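Local coordinates for protein O-succinylhomoserine sulfhydrylase (Mycobacterium tuberculosis, PDB 3NDN) that probably makes L-homocysteine for methionine biosynthesis from O-succinyl-L-homoserine and hydrogen sulfide, using covalently bound pyridoxal 5'-phosphate as its cofactor, at residues A[114-119]-A[167-172]; A[343-348]-A[367-372]. All coordinates share one frame; numbering follows the deposited sequence.

Contact 1 of 2, residues A[114-119]-A[167-172]; sequences GALLGA and TQAVFF
With CG anti to their own carbonyl carbons (chi1 -65° and -59°), Leu116 and Leu117 both send a methyl onto the one CB of Ala169. Leu116 brings CD1, 4.0 Å from Ala169 CB, and Leu117 brings CD2, 4.1 Å from the same Ala169 CB. The CD2 methyl of Leu117 also lies 3.9 Å from Gln168 CB, the two side chains crossing at a slant. Two successive leucines thus share one alanine methyl. The leucines belong to the loop between helix 105-114 and strand 122-126, and Ala169 opens strand 169-173, an inner strand of the seven-stranded sheet in the large domain of this fold-type-I PLP enzyme. Leu116 reaches on to Val200 of strand 198-202 and Leu117 to Leu123 of strand 122-126, the two strands that flank 169-173. Gln168 enters with its aliphatic root alone: Leu116 O sits 4.0 Å from Gln168 CB, and a bend at chi2 (73°) turns the amide away from the leucines, and Gln168 OE1 accepts the backbone N-H of Arg122. No hydrogen bond joins the two segments. Trp144 NE1 of the second subunit bonds to Leu117 O, and its Arg143 NH1 to Gly114 O at the end of helix 105-114.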
loop_
_atom_site.group_PDB
_atom_site.type_symbol
_atom_site.label_atom_id
_atom_site.label_comp_id
_atom_site.label_asym_id
_atom_site.label_seq_id
_atom_site.Cartn_x
_atom_site.Cartn_y
_atom_site.Cartn_z
ATOM N N GLY A 114 -16.759 -13.653 -23.944
ATOM C CA GLY A 114 -15.905 -13.566 -25.129
ATOM C C GLY A 114 -15.132 -14.854 -25.379
ATOM O O GLY A 114 -14.853 -15.214 -26.525
ATOM N N ALA A 115 -14.800 -15.561 -24.300
ATOM C CA ALA A 115 -14.130 -16.854 -24.381
ATOM C C ALA A 115 -14.991 -17.930 -25.064
ATOM O O ALA A 115 -14.453 -18.896 -25.603
ATOM C CB ALA A 115 -13.771 -17.325 -22.972
ATOM N N LEU A 116 -16.312 -17.777 -24.977
ATOM C CA LEU A 116 -17.271 -18.755 -25.524
ATOM C C LEU A 116 -17.835 -18.328 -26.887
ATOM O O LEU A 116 -18.429 -19.155 -27.613
ATOM C CB LEU A 116 -18.433 -18.966 -24.537
ATOM C CG LEU A 116 -18.151 -19.594 -23.154
ATOM C CD1 LEU A 116 -19.353 -19.422 -22.223
ATOM C CD2 LEU A 116 -17.787 -21.076 -23.283
ATOM N N LEU A 117 -17.663 -17.051 -27.230
ATOM C CA LEU A 117 -18.421 -16.435 -28.334
ATOM C C LEU A 117 -17.598 -15.628 -29.357
ATOM O O LEU A 117 -17.204 -14.482 -29.099
ATOM C CB LEU A 117 -19.556 -15.558 -27.780
ATOM C CG LEU A 117 -20.637 -16.156 -26.875
ATOM C CD1 LEU A 117 -21.346 -15.047 -26.130
ATOM C CD2 LEU A 117 -21.652 -17.009 -27.684
ATOM N N GLY A 118 -17.370 -16.230 -30.524
ATOM C CA GLY A 118 -16.787 -15.519 -31.676
ATOM C C GLY A 118 -17.850 -15.095 -32.691
ATOM O O GLY A 118 -19.055 -15.303 -32.476
ATOM N N ALA A 119 -17.411 -14.468 -33.781
ATOM C CA ALA A 119 -18.324 -14.109 -34.872
ATOM C C ALA A 119 -19.132 -15.331 -35.306
ATOM O O ALA A 119 -18.566 -16.386 -35.585
ATOM C CB ALA A 119 -17.542 -13.507 -36.059
ATOM N N THR A 167 -26.921 -23.794 -29.489
ATOM C CA THR A 167 -26.557 -22.545 -28.804
ATOM C C THR A 167 -25.174 -22.719 -28.134
ATOM O O THR A 167 -24.817 -23.838 -27.727
ATOM C CB THR A 167 -27.678 -22.166 -27.779
ATOM O OG1 THR A 167 -28.922 -21.991 -28.481
ATOM C CG2 THR A 167 -27.357 -20.891 -26.981
ATOM N N GLN A 168 -24.395 -21.632 -28.049
ATOM C CA GLN A 168 -23.051 -21.670 -27.437
ATOM C C GLN A 168 -23.012 -21.243 -25.954
ATOM O O GLN A 168 -22.302 -21.858 -25.152
ATOM C CB GLN A 168 -22.045 -20.838 -28.254
ATOM C CG GLN A 168 -21.443 -21.561 -29.464
ATOM C CD GLN A 168 -22.441 -21.717 -30.608
ATOM O OE1 GLN A 168 -23.117 -20.756 -30.994
ATOM N NE2 GLN A 168 -22.549 -22.932 -31.142
ATOM N N ALA A 169 -23.773 -20.205 -25.597
ATOM C CA ALA A 169 -23.770 -19.678 -24.221
ATOM C C ALA A 169 -25.144 -19.224 -23.732
ATOM O O ALA A 169 -25.985 -18.810 -24.525
ATOM C CB ALA A 169 -22.741 -18.542 -24.071
ATOM N N VAL A 170 -25.344 -19.329 -22.412
ATOM C CA VAL A 170 -26.504 -18.798 -21.688
ATOM C C VAL A 170 -25.980 -17.900 -20.534
ATOM O O VAL A 170 -25.046 -18.294 -19.822
ATOM C CB VAL A 170 -27.371 -19.960 -21.136
ATOM C CG1 VAL A 170 -28.299 -19.504 -19.993
ATOM C CG2 VAL A 170 -28.195 -20.623 -22.282
ATOM N N PHE A 171 -26.559 -16.708 -20.359
ATOM C CA PHE A 171 -26.141 -15.777 -19.274
ATOM C C PHE A 171 -27.359 -15.211 -18.515
ATOM O O PHE A 171 -28.303 -14.749 -19.145
ATOM C CB PHE A 171 -25.309 -14.618 -19.858
ATOM C CG PHE A 171 -24.837 -13.603 -18.824
ATOM C CD1 PHE A 171 -23.832 -13.922 -17.922
ATOM C CD2 PHE A 171 -25.421 -12.339 -18.743
ATOM C CE1 PHE A 171 -23.402 -12.993 -16.949
ATOM C CE2 PHE A 171 -24.991 -11.398 -17.783
ATOM C CZ PHE A 171 -23.980 -11.733 -16.885
ATOM N N PHE A 172 -27.332 -15.238 -17.173
ATOM C CA PHE A 172 -28.350 -14.551 -16.344
ATOM C C PHE A 172 -27.820 -14.205 -14.934
ATOM O O PHE A 172 -26.794 -14.748 -14.518
ATOM C CB PHE A 172 -29.666 -15.362 -16.240
ATOM C CG PHE A 172 -29.514 -16.749 -15.615
ATOM C CD1 PHE A 172 -29.587 -16.927 -14.233
ATOM C CD2 PHE A 172 -29.343 -17.878 -16.423
ATOM C CE1 PHE A 172 -29.452 -18.206 -13.651
ATOM C CE2 PHE A 172 -29.207 -19.166 -15.861
ATOM C CZ PHE A 172 -29.262 -19.337 -14.465
#

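Contact 2 of 2, residues A[343-348]-A[367-372]; sequences RAFEVL and VTHPAT
In the smaller C-terminal domain of this PLP-enzyme fold, helix 340-350 packs against the end of strand 366-368 and the turn that follows it. His369, just past the strand, meets two turns of that helix. Its CG lies anti to the backbone N (chi1 -179°), which carries the imidazole out toward the helix. There Phe345 presents an edge to the imidazole face in a T-shaped stack, planes at 88° and centroids 5.5 Å apart; Phe345 CE1 approaches His369 ND1 to 3.8 Å. Ala344 CB comes in obliquely, 3.7 Å from His369 CD2. Both imidazole nitrogens fix the ring's rotation: His369 ND1 shares a nearly straight hydrogen bond of 2.8 Å with Thr372 OG1, at 175°, and His369 NE2 bonds to Asp390 O. One turn along the helix, Leu348 divides its methyls. Leu348 CD1 rests 3.9 Å from Val367 CG2, while Leu348 CD2 reaches the root of the histidine, 4.1 Å from His369 CB. Leu348 and Val367 both touch Val393 of strand 392-396, whose neighbour in the sheet is strand 366-368, and Ala59 of the second subunit packs on Phe345 and Leu348.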
loop_
_atom_site.group_PDB
_atom_site.type_symbol
_atom_site.label_atom_id
_atom_site.label_comp_id
_atom_site.label_asym_id
_atom_site.label_seq_id
_atom_site.Cartn_x
_atom_site.Cartn_y
_atom_site.Cartn_z
ATOM N N ARG A 343 -41.853 12.598 -3.195
ATOM C CA ARG A 343 -41.954 11.895 -1.924
ATOM C C ARG A 343 -40.700 11.040 -1.679
ATOM O O ARG A 343 -40.146 11.041 -0.573
ATOM C CB ARG A 343 -43.234 11.059 -1.912
ATOM C CG ARG A 343 -43.475 10.244 -0.651
ATOM C CD ARG A 343 -44.101 11.042 0.510
ATOM N NE ARG A 343 -44.130 10.215 1.722
ATOM C CZ ARG A 343 -43.315 10.362 2.767
ATOM N NH1 ARG A 343 -42.403 11.333 2.787
ATOM N NH2 ARG A 343 -43.422 9.537 3.803
ATOM N N ALA A 344 -40.260 10.322 -2.712
ATOM C CA ALA A 344 -39.001 9.549 -2.652
ATOM C C ALA A 344 -37.776 10.421 -2.336
ATOM O O ALA A 344 -36.972 10.070 -1.475
ATOM C CB ALA A 344 -38.778 8.762 -3.951
ATOM N N PHE A 345 -37.639 11.553 -3.030
ATOM C CA PHE A 345 -36.535 12.490 -2.775
ATOM C C PHE A 345 -36.549 13.014 -1.335
ATOM O O PHE A 345 -35.504 13.181 -0.719
ATOM C CB PHE A 345 -36.577 13.666 -3.766
ATOM C CG PHE A 345 -35.894 13.391 -5.084
ATOM C CD1 PHE A 345 -35.810 12.094 -5.600
ATOM C CD2 PHE A 345 -35.355 14.445 -5.833
ATOM C CE1 PHE A 345 -35.186 11.846 -6.827
ATOM C CE2 PHE A 345 -34.736 14.206 -7.057
ATOM C CZ PHE A 345 -34.653 12.903 -7.556
ATOM N N GLU A 346 -37.741 13.270 -0.806
ATOM C CA GLU A 346 -37.910 13.753 0.562
ATOM C C GLU A 346 -37.363 12.758 1.595
ATOM O O GLU A 346 -36.721 13.153 2.581
ATOM C CB GLU A 346 -39.398 14.046 0.837
ATOM C CG GLU A 346 -39.645 14.763 2.159
ATOM C CD GLU A 346 -41.133 14.947 2.498
ATOM O OE1 GLU A 346 -41.986 14.155 2.024
ATOM O OE2 GLU A 346 -41.435 15.895 3.260
ATOM N N VAL A 347 -37.616 11.474 1.357
ATOM C CA VAL A 347 -37.194 10.389 2.256
ATOM C C VAL A 347 -35.664 10.231 2.245
ATOM O O VAL A 347 -35.024 10.156 3.309
ATOM C CB VAL A 347 -37.897 9.040 1.886
ATOM C CG1 VAL A 347 -37.346 7.873 2.702
ATOM C CG2 VAL A 347 -39.428 9.146 2.075
ATOM N N LEU A 348 -35.080 10.211 1.055
ATOM C CA LEU A 348 -33.614 10.112 0.948
ATOM C C LEU A 348 -32.923 11.291 1.636
ATOM O O LEU A 348 -31.924 11.107 2.332
ATOM C CB LEU A 348 -33.166 9.994 -0.507
ATOM C CG LEU A 348 -32.950 8.582 -1.077
ATOM C CD1 LEU A 348 -34.215 7.744 -1.039
ATOM C CD2 LEU A 348 -32.448 8.722 -2.505
ATOM N N VAL A 367 -28.241 4.053 0.422
ATOM C CA VAL A 367 -29.592 4.173 -0.169
ATOM C C VAL A 367 -29.553 4.830 -1.565
ATOM O O VAL A 367 -28.783 5.767 -1.788
ATOM C CB VAL A 367 -30.597 4.904 0.789
ATOM C CG1 VAL A 367 -30.206 6.376 1.038
ATOM C CG2 VAL A 367 -32.024 4.825 0.270
ATOM N N THR A 368 -30.357 4.315 -2.495
ATOM C CA THR A 368 -30.443 4.906 -3.843
ATOM C C THR A 368 -31.877 4.919 -4.432
ATOM O O THR A 368 -32.737 4.123 -4.027
ATOM C CB THR A 368 -29.414 4.243 -4.811
ATOM O OG1 THR A 368 -29.212 5.090 -5.944
ATOM C CG2 THR A 368 -29.897 2.865 -5.290
ATOM N N HIS A 369 -32.120 5.816 -5.402
ATOM C CA HIS A 369 -33.398 5.901 -6.127
ATOM C C HIS A 369 -33.178 5.385 -7.553
ATOM O O HIS A 369 -32.642 6.119 -8.397
ATOM C CB HIS A 369 -33.875 7.371 -6.160
ATOM C CG HIS A 369 -35.186 7.587 -6.858
ATOM N ND1 HIS A 369 -35.284 8.237 -8.073
ATOM C CD2 HIS A 369 -36.455 7.281 -6.495
ATOM C CE1 HIS A 369 -36.553 8.299 -8.437
ATOM N NE2 HIS A 369 -37.283 7.734 -7.493
ATOM N N PRO A 370 -33.580 4.127 -7.828
ATOM C CA PRO A 370 -33.218 3.504 -9.108
ATOM C C PRO A 370 -33.714 4.209 -10.375
ATOM O O PRO A 370 -32.986 4.239 -11.363
ATOM C CB PRO A 370 -33.813 2.098 -8.997
ATOM C CG PRO A 370 -33.840 1.825 -7.505
ATOM C CD PRO A 370 -34.195 3.154 -6.899
ATOM N N ALA A 371 -34.919 4.783 -10.344
ATOM C CA ALA A 371 -35.509 5.422 -11.536
ATOM C C ALA A 371 -34.695 6.609 -12.083
ATOM O O ALA A 371 -34.798 6.941 -13.269
ATOM C CB ALA A 371 -36.975 5.834 -11.274
ATOM N N THR A 372 -33.884 7.237 -11.231
ATOM C CA THR A 372 -33.032 8.352 -11.659
ATOM C C THR A 372 -31.519 8.037 -11.626
ATOM O O THR A 372 -30.703 8.884 -11.981
ATOM C CB THR A 372 -33.329 9.647 -10.850
ATOM O OG1 THR A 372 -33.151 9.398 -9.448
ATOM C CG2 THR A 372 -34.769 10.143 -11.112
#

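The two contacts pack on different sheets and share no helix or strand; their centres are 36 Å apart and their nearest atoms about 18 Å. Contact 1 is a loop over the start of an inner strand of the seven-stranded sheet, partly buried, and its side-chain contacts are aliphatic. Contact 2 sets a helix against a strand end in the five-stranded sheet; six of its seven touching residues are buried, it covers more surface between its segments (282 against 175 Å²), and it mixes aliphatic packing with an aromatic pair. Neither has a hydrogen bond across its segments. Both reach the second subunit: segment 114-119 chiefly through backbone hydrogen bonds, segments 343-348 and 367-372 through side-chain packing.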